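Local coordinates for argonaute protein (Marinitoga piezophila, PDB 5I4A) that cleaves single-stranded DNA targets under the direction of short guide RNAs that carry a 5'-hydroxyl, and may help defend the cell against mobile genetic elements, at residues A[416-419]-A[420-424]; A[610-613]-A[614-617]; A[409-412]-A[413-416]; A[323-326]-A[327-330]; A[634-637]-A[638-642]. One frame throughout, in Å; residues are numbered along the deposited sequence.

Contact 1: residues A[416-419]-A[420-424]. With nucleotides of chain B.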
# COMPACT_ATOMS: atom_id res chain seq x y z
N LYS A 416 -21.09 2.14 -17.64
CA LYS A 416 -19.97 2.22 -18.57
C LYS A 416 -18.74 1.52 -17.99
O LYS A 416 -18.08 0.72 -18.67
CB LYS A 416 -19.65 3.68 -18.89
CG LYS A 416 -20.70 4.39 -19.73
CD LYS A 416 -20.44 5.89 -19.84
CE LYS A 416 -19.29 6.20 -20.79
NZ LYS A 416 -19.23 7.65 -21.14
N SER A 417 -18.42 1.81 -16.72
CA SER A 417 -17.28 1.18 -16.07
C SER A 417 -17.45 -0.33 -15.99
O SER A 417 -16.49 -1.09 -16.20
CB SER A 417 -17.12 1.76 -14.67
OG SER A 417 -16.75 3.12 -14.73
N TYR A 418 -18.66 -0.79 -15.65
CA TYR A 418 -18.96 -2.21 -15.57
C TYR A 418 -18.67 -2.91 -16.90
O TYR A 418 -18.05 -3.98 -16.93
CB TYR A 418 -20.42 -2.37 -15.15
CG TYR A 418 -20.87 -3.76 -14.74
CD1 TYR A 418 -20.08 -4.57 -13.93
CD2 TYR A 418 -22.11 -4.23 -15.13
CE1 TYR A 418 -20.51 -5.83 -13.54
CE2 TYR A 418 -22.55 -5.48 -14.74
CZ TYR A 418 -21.75 -6.28 -13.95
OH TYR A 418 -22.19 -7.52 -13.58
N VAL A 419 -19.09 -2.30 -18.01
CA VAL A 419 -18.83 -2.89 -19.32
C VAL A 419 -17.34 -2.85 -19.64
O VAL A 419 -16.80 -3.77 -20.27
CB VAL A 419 -19.66 -2.19 -20.41
CG1 VAL A 419 -19.39 -2.82 -21.77
CG2 VAL A 419 -21.14 -2.28 -20.08
N TYR A 420 -16.66 -1.77 -19.24
CA TYR A 420 -15.21 -1.70 -19.43
C TYR A 420 -14.51 -2.85 -18.71
O TYR A 420 -13.63 -3.50 -19.27
CB TYR A 420 -14.68 -0.35 -18.94
CG TYR A 420 -13.19 -0.21 -19.10
CD1 TYR A 420 -12.31 -0.69 -18.13
CD2 TYR A 420 -12.65 0.40 -20.23
CE1 TYR A 420 -10.94 -0.57 -18.29
CE2 TYR A 420 -11.28 0.52 -20.39
CZ TYR A 420 -10.43 0.04 -19.41
OH TYR A 420 -9.07 0.16 -19.56
N LYS A 421 -14.88 -3.08 -17.45
CA LYS A 421 -14.29 -4.18 -16.68
C LYS A 421 -14.48 -5.51 -17.39
O LYS A 421 -13.56 -6.34 -17.45
CB LYS A 421 -14.90 -4.22 -15.28
CG LYS A 421 -14.43 -5.41 -14.45
CD LYS A 421 -15.05 -5.40 -13.07
CE LYS A 421 -14.42 -6.48 -12.20
NZ LYS A 421 -14.91 -6.47 -10.79
N MET A 422 -15.68 -5.74 -17.93
CA MET A 422 -15.94 -6.97 -18.67
C MET A 422 -14.98 -7.12 -19.85
O MET A 422 -14.40 -8.19 -20.06
CB MET A 422 -17.39 -7.00 -19.15
CG MET A 422 -18.41 -7.13 -18.04
SD MET A 422 -20.08 -7.13 -18.70
CE MET A 422 -21.03 -7.33 -17.21
N GLY A 423 -14.81 -6.04 -20.62
CA GLY A 423 -13.82 -6.07 -21.69
C GLY A 423 -12.43 -6.35 -21.17
O GLY A 423 -11.68 -7.13 -21.76
N ASN A 424 -12.07 -5.71 -20.05
CA ASN A 424 -10.78 -5.96 -19.41
C ASN A 424 -10.58 -7.43 -19.08
O ASN A 424 -9.45 -7.92 -19.11
CB ASN A 424 -10.68 -5.10 -18.15
CG ASN A 424 -9.27 -4.59 -17.89
OD1 ASN A 424 -8.52 -4.30 -18.82
ND2 ASN A 424 -8.91 -4.48 -16.62
P A B 2 -20.22 -2.87 -7.15
OP1 A B 2 -19.80 -1.88 -6.13
OP2 A B 2 -21.63 -2.90 -7.60
O5' A B 2 -19.29 -2.64 -8.42
C5' A B 2 -19.36 -3.49 -9.55
C4' A B 2 -18.58 -2.91 -10.70
O4' A B 2 -19.27 -1.73 -11.19
C3' A B 2 -17.18 -2.41 -10.35
O3' A B 2 -16.21 -3.44 -10.35
C2' A B 2 -16.94 -1.33 -11.38
O2' A B 2 -16.60 -1.89 -12.64
C1' A B 2 -18.33 -0.71 -11.49
N9 A B 2 -18.52 0.38 -10.51
C8 A B 2 -19.26 0.34 -9.36
N7 A B 2 -19.24 1.47 -8.68
C5 A B 2 -18.43 2.30 -9.45
C6 A B 2 -18.01 3.63 -9.28
N6 A B 2 -18.36 4.39 -8.24
N1 A B 2 -17.20 4.15 -10.23
C2 A B 2 -16.85 3.38 -11.27
N3 A B 2 -17.18 2.12 -11.53
C4 A B 2 -17.98 1.63 -10.57
P U B 3 -14.95 -3.34 -9.35
OP1 U B 3 -14.03 -4.48 -9.62
OP2 U B 3 -15.45 -3.13 -7.97
O5' U B 3 -14.22 -2.01 -9.82
C5' U B 3 -13.58 -1.17 -8.88
C4' U B 3 -13.22 0.15 -9.49
O4' U B 3 -14.41 0.97 -9.65
C3' U B 3 -12.28 1.01 -8.65
O3' U B 3 -10.92 0.66 -8.85
C2' U B 3 -12.61 2.42 -9.11
O2' U B 3 -11.96 2.71 -10.34
C1' U B 3 -14.11 2.32 -9.37
N1 U B 3 -14.89 2.72 -8.18
C2 U B 3 -14.89 4.05 -7.80
O2 U B 3 -14.28 4.92 -8.40
N3 U B 3 -15.63 4.33 -6.68
C4 U B 3 -16.36 3.44 -5.92
O4 U B 3 -16.98 3.86 -4.94
C5 U B 3 -16.31 2.09 -6.37
C6 U B 3 -15.60 1.78 -7.46

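Contact 2: residues A[610-613]-A[614-617]. With nucleotides of chain B.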
# COMPACT_ATOMS: atom_id res chain seq x y z
N HIS A 610 -6.11 -0.41 -16.51
CA HIS A 610 -7.03 0.32 -15.67
C HIS A 610 -8.11 -0.63 -15.16
O HIS A 610 -8.57 -1.50 -15.91
CB HIS A 610 -7.70 1.49 -16.43
CG HIS A 610 -6.88 2.74 -16.48
ND1 HIS A 610 -7.15 3.84 -15.68
CD2 HIS A 610 -5.81 3.07 -17.23
CE1 HIS A 610 -6.27 4.79 -15.94
NE2 HIS A 610 -5.44 4.35 -16.87
N SER A 611 -8.49 -0.47 -13.90
CA SER A 611 -9.67 -1.16 -13.40
C SER A 611 -10.93 -0.54 -14.00
O SER A 611 -11.82 -1.26 -14.48
CB SER A 611 -9.72 -1.10 -11.87
OG SER A 611 -11.03 -1.30 -11.40
N THR A 612 -10.98 0.78 -14.04
CA THR A 612 -11.99 1.54 -14.74
C THR A 612 -11.26 2.73 -15.36
O THR A 612 -10.21 3.06 -14.93
CB THR A 612 -13.18 2.05 -13.93
OG1 THR A 612 -12.79 3.18 -13.18
CG2 THR A 612 -13.76 0.98 -13.03
N PRO A 613 -11.82 3.38 -16.35
CA PRO A 613 -11.16 4.56 -16.94
C PRO A 613 -11.16 5.79 -16.03
O PRO A 613 -10.46 6.76 -16.34
CB PRO A 613 -11.97 4.83 -18.22
CG PRO A 613 -12.67 3.55 -18.51
CD PRO A 613 -12.94 2.92 -17.19
N TYR A 614 -11.92 5.77 -14.93
CA TYR A 614 -12.11 6.94 -14.09
C TYR A 614 -11.16 6.99 -12.90
O TYR A 614 -11.16 7.99 -12.17
CB TYR A 614 -13.57 7.00 -13.61
CG TYR A 614 -14.56 7.01 -14.76
CD1 TYR A 614 -14.67 8.11 -15.59
CD2 TYR A 614 -15.36 5.91 -15.02
CE1 TYR A 614 -15.56 8.13 -16.65
CE2 TYR A 614 -16.26 5.92 -16.08
CZ TYR A 614 -16.35 7.03 -16.89
OH TYR A 614 -17.25 7.04 -17.94
N THR A 615 -10.37 5.94 -12.67
CA THR A 615 -9.30 5.96 -11.68
C THR A 615 -8.09 5.26 -12.28
O THR A 615 -8.21 4.48 -13.23
CB THR A 615 -9.68 5.27 -10.36
OG1 THR A 615 -9.82 3.86 -10.58
CG2 THR A 615 -10.98 5.83 -9.80
N ASN A 616 -6.91 5.53 -11.72
CA ASN A 616 -5.69 4.90 -12.19
C ASN A 616 -4.96 4.25 -11.03
O ASN A 616 -5.11 4.63 -9.86
CB ASN A 616 -4.76 5.90 -12.90
CG ASN A 616 -4.50 7.14 -12.08
OD1 ASN A 616 -5.11 8.19 -12.31
ND2 ASN A 616 -3.60 7.04 -11.11
N TYR A 617 -4.15 3.25 -11.36
CA TYR A 617 -3.35 2.55 -10.37
C TYR A 617 -2.24 3.46 -9.84
O TYR A 617 -1.77 4.37 -10.53
CB TYR A 617 -2.75 1.28 -10.97
CG TYR A 617 -3.79 0.24 -11.32
CD1 TYR A 617 -4.81 -0.08 -10.44
CD2 TYR A 617 -3.75 -0.42 -12.55
CE1 TYR A 617 -5.76 -1.03 -10.76
CE2 TYR A 617 -4.70 -1.37 -12.88
CZ TYR A 617 -5.70 -1.67 -11.98
OH TYR A 617 -6.65 -2.62 -12.30
P U B 3 -14.95 -3.34 -9.35
OP1 U B 3 -14.03 -4.48 -9.62
OP2 U B 3 -15.45 -3.13 -7.97
O5' U B 3 -14.22 -2.01 -9.82
C5' U B 3 -13.58 -1.17 -8.88
C4' U B 3 -13.22 0.15 -9.49
O4' U B 3 -14.41 0.97 -9.65
C3' U B 3 -12.28 1.01 -8.65
O3' U B 3 -10.92 0.66 -8.85
C2' U B 3 -12.61 2.42 -9.11
O2' U B 3 -11.96 2.71 -10.34
C1' U B 3 -14.11 2.32 -9.37
N1 U B 3 -14.89 2.72 -8.18
C2 U B 3 -14.89 4.05 -7.80
O2 U B 3 -14.28 4.92 -8.40
N3 U B 3 -15.63 4.33 -6.68
C4 U B 3 -16.36 3.44 -5.92
O4 U B 3 -16.98 3.86 -4.94
C5 U B 3 -16.31 2.09 -6.37
C6 U B 3 -15.60 1.78 -7.46
O HOH W 1 -7.70 1.69 -12.55

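Contact 3: residues A[409-412]-A[413-416]. With nucleotides of chain B.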
# COMPACT_ATOMS: atom_id res chain seq x y z
N ASP A 409 -30.42 2.37 -9.57
CA ASP A 409 -30.37 3.80 -9.86
C ASP A 409 -29.75 4.13 -11.21
O ASP A 409 -30.03 5.21 -11.75
CB ASP A 409 -29.62 4.55 -8.75
CG ASP A 409 -30.50 4.84 -7.54
OD1 ASP A 409 -30.57 3.99 -6.63
OD2 ASP A 409 -31.12 5.92 -7.51
N ILE A 410 -28.91 3.25 -11.75
CA ILE A 410 -28.42 3.35 -13.12
C ILE A 410 -27.71 4.68 -13.35
O ILE A 410 -28.20 5.55 -14.07
CB ILE A 410 -29.56 3.15 -14.14
CG1 ILE A 410 -30.42 1.95 -13.76
CG2 ILE A 410 -29.02 2.95 -15.55
CD1 ILE A 410 -31.48 1.61 -14.79
N LYS A 411 -26.54 4.85 -12.73
CA LYS A 411 -25.68 5.98 -13.07
C LYS A 411 -24.83 5.59 -14.27
O LYS A 411 -24.11 4.59 -14.21
CB LYS A 411 -24.81 6.37 -11.89
CG LYS A 411 -25.60 6.74 -10.64
CD LYS A 411 -24.69 7.16 -9.50
CE LYS A 411 -25.49 7.46 -8.25
NZ LYS A 411 -24.62 7.82 -7.10
N PRO A 412 -24.89 6.34 -15.38
CA PRO A 412 -24.22 5.89 -16.61
C PRO A 412 -22.74 5.57 -16.46
O PRO A 412 -22.28 4.57 -17.02
CB PRO A 412 -24.46 7.05 -17.59
CG PRO A 412 -25.01 8.19 -16.75
CD PRO A 412 -25.69 7.55 -15.60
N PHE A 413 -21.98 6.39 -15.72
CA PHE A 413 -20.55 6.12 -15.60
C PHE A 413 -20.29 4.79 -14.90
O PHE A 413 -19.27 4.15 -15.15
CB PHE A 413 -19.85 7.27 -14.86
CG PHE A 413 -20.10 7.31 -13.38
CD1 PHE A 413 -21.23 7.93 -12.87
CD2 PHE A 413 -19.19 6.75 -12.49
CE1 PHE A 413 -21.46 7.98 -11.51
CE2 PHE A 413 -19.42 6.80 -11.12
CZ PHE A 413 -20.56 7.42 -10.64
N ILE A 414 -21.22 4.35 -14.05
CA ILE A 414 -21.07 3.05 -13.39
C ILE A 414 -21.31 1.92 -14.38
O ILE A 414 -20.53 0.96 -14.45
CB ILE A 414 -22.00 2.96 -12.17
CG1 ILE A 414 -21.55 3.93 -11.08
CG2 ILE A 414 -22.05 1.53 -11.64
CD1 ILE A 414 -22.43 3.94 -9.86
N ILE A 415 -22.39 2.01 -15.17
CA ILE A 415 -22.65 0.98 -16.16
C ILE A 415 -21.56 0.96 -17.22
O ILE A 415 -21.12 -0.11 -17.66
CB ILE A 415 -24.05 1.17 -16.80
CG1 ILE A 415 -25.15 0.86 -15.79
CG2 ILE A 415 -24.22 0.28 -18.02
CD1 ILE A 415 -25.65 2.05 -15.05
N LYS A 416 -21.09 2.14 -17.64
CA LYS A 416 -19.97 2.22 -18.57
C LYS A 416 -18.74 1.52 -17.99
O LYS A 416 -18.08 0.72 -18.67
CB LYS A 416 -19.65 3.68 -18.89
CG LYS A 416 -20.70 4.39 -19.73
CD LYS A 416 -20.44 5.89 -19.84
CE LYS A 416 -19.29 6.20 -20.79
NZ LYS A 416 -19.23 7.65 -21.14
P A B 2 -20.22 -2.87 -7.15
OP1 A B 2 -19.80 -1.88 -6.13
OP2 A B 2 -21.63 -2.90 -7.60
O5' A B 2 -19.29 -2.64 -8.42
C5' A B 2 -19.36 -3.49 -9.55
C4' A B 2 -18.58 -2.91 -10.70
O4' A B 2 -19.27 -1.73 -11.19
C3' A B 2 -17.18 -2.41 -10.35
O3' A B 2 -16.21 -3.44 -10.35
C2' A B 2 -16.94 -1.33 -11.38
O2' A B 2 -16.60 -1.89 -12.64
C1' A B 2 -18.33 -0.71 -11.49
N9 A B 2 -18.52 0.38 -10.51
C8 A B 2 -19.26 0.34 -9.36
N7 A B 2 -19.24 1.47 -8.68
C5 A B 2 -18.43 2.30 -9.45
C6 A B 2 -18.01 3.63 -9.28
N6 A B 2 -18.36 4.39 -8.24
N1 A B 2 -17.20 4.15 -10.23
C2 A B 2 -16.85 3.38 -11.27
N3 A B 2 -17.18 2.12 -11.53
C4 A B 2 -17.98 1.63 -10.57

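Contact 4: residues A[323-326]-A[327-330]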
# COMPACT_ATOMS: atom_id res chain seq x y z
N HIS A 323 -30.76 -0.27 -27.17
CA HIS A 323 -30.00 0.96 -27.33
C HIS A 323 -29.79 1.67 -26.00
O HIS A 323 -29.54 2.88 -25.97
CB HIS A 323 -30.70 1.89 -28.33
CG HIS A 323 -30.85 1.29 -29.69
ND1 HIS A 323 -29.77 1.09 -30.53
CD2 HIS A 323 -31.94 0.85 -30.36
CE1 HIS A 323 -30.20 0.55 -31.66
NE2 HIS A 323 -31.51 0.39 -31.58
N SER A 324 -29.88 0.94 -24.89
CA SER A 324 -29.62 1.49 -23.56
C SER A 324 -28.16 1.90 -23.42
O SER A 324 -27.35 1.67 -24.32
CB SER A 324 -29.96 0.46 -22.48
OG SER A 324 -29.02 -0.60 -22.47
N VAL A 325 -27.83 2.52 -22.29
CA VAL A 325 -26.44 2.90 -22.01
C VAL A 325 -25.54 1.67 -21.98
O VAL A 325 -24.37 1.74 -22.36
CB VAL A 325 -26.37 3.71 -20.70
CG1 VAL A 325 -27.00 2.93 -19.56
CG2 VAL A 325 -24.94 4.10 -20.38
N PHE A 326 -26.07 0.52 -21.55
CA PHE A 326 -25.27 -0.70 -21.53
C PHE A 326 -24.87 -1.11 -22.95
O PHE A 326 -23.71 -1.46 -23.20
CB PHE A 326 -26.05 -1.83 -20.84
CG PHE A 326 -25.30 -3.13 -20.76
CD1 PHE A 326 -24.49 -3.40 -19.67
CD2 PHE A 326 -25.39 -4.07 -21.77
CE1 PHE A 326 -23.79 -4.60 -19.59
CE2 PHE A 326 -24.70 -5.26 -21.70
CZ PHE A 326 -23.90 -5.52 -20.60
N TYR A 327 -25.83 -1.08 -23.88
CA TYR A 327 -25.53 -1.48 -25.25
C TYR A 327 -24.70 -0.43 -25.98
O TYR A 327 -23.87 -0.78 -26.83
CB TYR A 327 -26.82 -1.75 -26.03
CG TYR A 327 -27.54 -3.01 -25.60
CD1 TYR A 327 -27.19 -4.24 -26.13
CD2 TYR A 327 -28.58 -2.96 -24.68
CE1 TYR A 327 -27.85 -5.40 -25.75
CE2 TYR A 327 -29.24 -4.10 -24.29
CZ TYR A 327 -28.88 -5.32 -24.83
OH TYR A 327 -29.54 -6.47 -24.45
N ARG A 328 -24.91 0.85 -25.68
CA ARG A 328 -24.08 1.88 -26.29
C ARG A 328 -22.65 1.80 -25.79
O ARG A 328 -21.70 2.02 -26.56
CB ARG A 328 -24.68 3.27 -26.02
CG ARG A 328 -26.07 3.47 -26.62
CD ARG A 328 -26.43 4.94 -26.74
NE ARG A 328 -26.31 5.66 -25.48
CZ ARG A 328 -27.24 5.68 -24.54
NH1 ARG A 328 -28.37 5.01 -24.71
NH2 ARG A 328 -27.05 6.36 -23.42
N ALA A 329 -22.47 1.48 -24.51
CA ALA A 329 -21.12 1.32 -23.97
C ALA A 329 -20.39 0.16 -24.65
O ALA A 329 -19.21 0.28 -25.00
CB ALA A 329 -21.18 1.09 -22.46
N ALA A 330 -21.08 -0.96 -24.85
CA ALA A 330 -20.45 -2.11 -25.50
C ALA A 330 -20.13 -1.81 -26.95
O ALA A 330 -19.08 -2.22 -27.47
CB ALA A 330 -21.35 -3.34 -25.38

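Contact 5: residues A[634-637]-A[638-642]. With nucleotides of chain B.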
# COMPACT_ATOMS: atom_id res chain seq x y z
N TYR A 634 -9.24 -15.70 -2.46
CA TYR A 634 -10.06 -15.73 -3.67
C TYR A 634 -10.57 -14.37 -4.13
O TYR A 634 -10.84 -14.22 -5.32
CB TYR A 634 -11.28 -16.65 -3.47
CG TYR A 634 -10.94 -18.09 -3.22
CD1 TYR A 634 -10.80 -18.99 -4.27
CD2 TYR A 634 -10.78 -18.57 -1.92
CE1 TYR A 634 -10.50 -20.31 -4.04
CE2 TYR A 634 -10.47 -19.90 -1.68
CZ TYR A 634 -10.34 -20.76 -2.75
OH TYR A 634 -10.03 -22.08 -2.51
N GLU A 635 -10.69 -13.39 -3.24
CA GLU A 635 -11.31 -12.12 -3.59
C GLU A 635 -10.59 -11.43 -4.74
O GLU A 635 -11.22 -10.74 -5.54
CB GLU A 635 -11.36 -11.21 -2.36
CG GLU A 635 -12.01 -9.86 -2.59
CD GLU A 635 -11.86 -8.95 -1.39
OE1 GLU A 635 -11.69 -7.73 -1.58
OE2 GLU A 635 -11.90 -9.46 -0.25
N TRP A 636 -9.27 -11.61 -4.84
CA TRP A 636 -8.50 -10.93 -5.87
C TRP A 636 -8.93 -11.33 -7.28
O TRP A 636 -8.67 -10.59 -8.23
CB TRP A 636 -7.00 -11.19 -5.69
CG TRP A 636 -6.60 -12.64 -5.85
CD1 TRP A 636 -6.39 -13.54 -4.86
CD2 TRP A 636 -6.36 -13.33 -7.08
NE1 TRP A 636 -6.03 -14.76 -5.39
CE2 TRP A 636 -6.00 -14.65 -6.75
CE3 TRP A 636 -6.40 -12.96 -8.43
CZ2 TRP A 636 -5.69 -15.61 -7.72
CZ3 TRP A 636 -6.10 -13.91 -9.39
CH2 TRP A 636 -5.75 -15.22 -9.03
N LYS A 637 -9.58 -12.49 -7.42
CA LYS A 637 -10.06 -12.91 -8.73
C LYS A 637 -11.14 -11.98 -9.27
O LYS A 637 -11.40 -11.99 -10.48
CB LYS A 637 -10.61 -14.34 -8.66
CG LYS A 637 -9.57 -15.44 -8.80
CD LYS A 637 -10.24 -16.79 -9.05
CE LYS A 637 -9.28 -17.81 -9.63
NZ LYS A 637 -8.37 -18.40 -8.61
N LEU A 638 -11.76 -11.18 -8.41
CA LEU A 638 -12.75 -10.20 -8.85
C LEU A 638 -12.12 -8.99 -9.51
O LEU A 638 -12.81 -8.26 -10.23
CB LEU A 638 -13.60 -9.74 -7.67
CG LEU A 638 -14.32 -10.81 -6.87
CD1 LEU A 638 -15.06 -10.19 -5.69
CD2 LEU A 638 -15.27 -11.59 -7.76
N TYR A 639 -10.83 -8.74 -9.27
CA TYR A 639 -10.17 -7.54 -9.75
C TYR A 639 -9.10 -7.81 -10.79
O TYR A 639 -8.87 -6.97 -11.66
CB TYR A 639 -9.53 -6.79 -8.58
CG TYR A 639 -10.36 -6.78 -7.31
CD1 TYR A 639 -11.64 -6.24 -7.30
CD2 TYR A 639 -9.86 -7.29 -6.12
CE1 TYR A 639 -12.40 -6.22 -6.15
CE2 TYR A 639 -10.62 -7.27 -4.96
CZ TYR A 639 -11.89 -6.73 -4.98
OH TYR A 639 -12.65 -6.71 -3.83
N ILE A 640 -8.44 -8.96 -10.72
CA ILE A 640 -7.28 -9.30 -11.53
C ILE A 640 -7.73 -10.34 -12.56
O ILE A 640 -8.09 -11.46 -12.19
CB ILE A 640 -6.13 -9.84 -10.67
CG1 ILE A 640 -5.78 -8.84 -9.56
CG2 ILE A 640 -4.91 -10.15 -11.51
CD1 ILE A 640 -5.44 -7.45 -10.05
N PRO A 641 -7.73 -10.01 -13.86
CA PRO A 641 -8.12 -11.01 -14.87
C PRO A 641 -7.01 -12.01 -15.14
O PRO A 641 -6.14 -11.78 -15.98
CB PRO A 641 -8.42 -10.15 -16.10
CG PRO A 641 -7.57 -8.93 -15.93
CD PRO A 641 -7.46 -8.69 -14.45
N TYR A 642 -7.04 -13.14 -14.43
CA TYR A 642 -6.04 -14.19 -14.60
C TYR A 642 -6.68 -15.57 -14.52
O TYR A 642 -6.96 -16.19 -15.54
CB TYR A 642 -4.94 -14.05 -13.56
CG TYR A 642 -3.81 -15.05 -13.73
CD1 TYR A 642 -2.88 -14.91 -14.75
CD2 TYR A 642 -3.66 -16.12 -12.85
CE1 TYR A 642 -1.84 -15.81 -14.91
CE2 TYR A 642 -2.62 -17.03 -13.00
CZ TYR A 642 -1.72 -16.86 -14.03
OH TYR A 642 -0.69 -17.76 -14.18
O5' U B 1 -15.75 -5.76 -6.75
C5' U B 1 -16.83 -6.34 -7.46
C4' U B 1 -18.16 -6.09 -6.78
O4' U B 1 -18.22 -6.86 -5.55
C3' U B 1 -18.43 -4.63 -6.40
O3' U B 1 -19.81 -4.32 -6.61
C2' U B 1 -18.12 -4.60 -4.91
O2' U B 1 -18.83 -3.61 -4.19
C1' U B 1 -18.49 -6.00 -4.46
N1 U B 1 -17.69 -6.47 -3.32
C2 U B 1 -18.32 -6.89 -2.16
O2 U B 1 -19.53 -6.90 -2.02
N3 U B 1 -17.46 -7.30 -1.16
C4 U B 1 -16.08 -7.33 -1.21
O4 U B 1 -15.44 -7.73 -0.24
C5 U B 1 -15.51 -6.88 -2.45
C6 U B 1 -16.32 -6.48 -3.43
O HOH W 2 -9.63 -13.45 -12.01

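Contact 1: residues A[416-419]-A[420-424]
Met422 lays its methyl over one face of the Tyr418 ring. Met422 CE lies 3.4 Å from Tyr418 CE2, in a CH-pi contact. Met422 SD sits above the same ring, 5.0 Å from its centroid, which makes this a Met-aromatic pair. The extended thioether chain carries CE back to Tyr418, whose CG stands anti to the backbone N (chi1 -168°). Its OH is bonded to the carbonyl of Gln400. Lys421 runs extended to the guide strand. Its NZ bonds weakly to O3' of A2 of chain B at 3.3 Å, and to OP1 of U3 of chain B at a length too short to trust. Leu638 O also accepts from NZ. Ser417 CB lies 3.2 Å from N3 of A2 of chain B, and its OG is bonded to Phe413 O. The helix bond from Met422 N to Tyr418 O (3.1 Å) sets the one-turn spacing of ring and methyl. This is an i, i+4 Met-aromatic pair on a Mid-domain helix that flanks the 5' end of the guide.

Contact 2: residues A[610-613]-A[614-617]
The imidazole of His610 meets the carbonyl of Thr615 at its edge. ND1 donates to Thr615 O at 2.7 Å, with the oxygen 18° out of the ring plane. At the far end, NE2 is bonded to Tyr271 OH. The Asn616 side chain runs beside the imidazole, with CB 3.6 Å from His610 CE1. One face of the Tyr617 ring carries a water, which accepts from Ser611 N at 2.7 Å and donates to Thr615 O. That carbonyl is gripped from two directions, while the buried Thr615 N has no partner. Thr612 OG1 takes the crowded position between backbone N and carbonyl carbon (chi1 77°). There it accepts from Tyr614 N at 3.2 Å and lies 3.0 Å from O2' of U3 of chain B, a hydrogen bond of undecided direction. Thr615 OG1 also approaches O2', at a doubtfully short distance. A type I beta turn from Thr612 to Thr615, with an ST turn at its start, places two PIWI threonines on a guide 2'-hydroxyl, consistent with RNA guides.

Contact 3: residues A[409-412]-A[413-416]
Lys411 O accepts from two backbone amides at the start of helix 412-424. Ile414 N comes from above the carbonyl plane at 2.9 Å, with a bent N-H angle of 132°. Ile415 N lies in that plane at 3.2 Å and makes the straighter bond. Pro412 O then takes Lys416 N at 2.8 Å. Lys411 is the N-cap, and Pro412 fits the first helical position because it has no N-H there to satisfy. The Ile415 methyl CD1 presses close to Lys411 O and packs against Ile410 CG2 at 3.5 Å. Its chi2 of 94° is off the usual staggered values, consistent with tight packing there. Ile414 CG2 reaches C8 of A2 of chain B at 3.8 Å, and its CG1 lies over one face of the Phe413 ring. That ring also comes near the base, with CE2 3.6 Å from N1 of A2 of chain B. Replacing Ile414 with alanine would probably open a gap between the adenine and the Lys411 chain and leave the Phe413 face without its aliphatic cover. Ile410 sits after helix 404-409 and rests on Ser314, Glu317 and Leu318 of helix 312-320. Pro412 and Ile415 lean on Val325 of helix 325-333, so the helix start is wedged against two Mid-domain helices.

Contact 4: residues A[323-326]-A[327-330]
Ser324 O accepts from Arg328 N at 2.9 Å and starts the bonding of helix 325-333. Val325 O to Ala329 N and Phe326 O to Ala330 N continue the i, i+4 pattern. Ser324 is the N-cap: its psi of 175° is extended, and helical angles begin at Val325. Its OG accepts a weak bond from Phe326 N at 3.3 Å and is also bonded to Leu318 O. The same OG lies at the edge of the Tyr327 ring, 3.3 Å from CD2. Phe326 turns its edge toward the Tyr327 face in a T-shaped pair, with centroids 5.8 Å apart and planes at 84°. Phe326 CG is anti to the backbone N, whereas Tyr327 CG lies beside its own backbone N. Tyr327 OH is bonded to Phe319 O. Arg328 bends at chi3 (-55°) and brings its guanidinium back over the helix start. NH1 donates to His323 O at 2.7 Å, within the carbonyl plane and close to its own guanidinium plane. Val325 CA lies 3.6 Å above that plane, toward its rim. A cation near a helix N terminus would be expected to feel the positive end of the helix dipole. The bond to the carbonyl of His323, which precedes the N-cap, probably offsets part of that cost.

Contact 5: residues A[634-637]-A[638-642]
Trp636 O is gripped by two backbone amides, Tyr639 N and Ile640 N, each at 3.0 Å. Ile640 N lies nearly in line with the carbonyl bond, whereas Tyr639 N comes from well above the carbonyl plane. Leu638 N donates to Glu635 O, also at 3.0 Å. A water donates to both Lys637 O and Ile640 O and bridges the end of the turn. Tyr639 OH donates to Glu635 OE1 at 2.7 Å, meeting the carboxylate on its anti side, 23° out of its plane. The carboxylate and ring planes stand 76° apart. An extended Glu635 chain, with CG anti to the backbone N, carries OE1 to the ring edge. Tyr639 CE1 lies 3.4 Å from O5' of U1 of chain B, the guide's 5' end. A phenylalanine in place of Tyr639 would probably leave Glu635 OE1 without this donor and its carboxylate freer to turn. The Trp636 indole meets Ile640 CB with its edge, CE3 3.9 Å away, and Lys637 CG lies over one face. Trp636 also packs on Val629 of helix 621-631, and Lys628 of that helix makes a cation-pi contact with Tyr639. Ile640 reaches strand 472-482, and Leu638 leans on Val390 of helix 387-392.

Overall arrangement
From the N terminus, contact 4 comes first, at the start of helix 325-333. Contact 3 follows at the start of helix 412-424, and contact 1 continues along that helix, sharing Lys416 with it. Contacts 2 and 5 lie in PIWI loops near the C terminus. Each closes only a local turn, and none nests or crosses. Helix 412-424 is the common piece. One side packs on helix 325-333, through Ile415 with Phe326 and Val419 with Ala330. Another meets 610-617, through Tyr420 with Pro613. Its far end touches 634-642, through Asn424 with Pro641. Mid and PIWI are thereby joined around the first guide nucleotides.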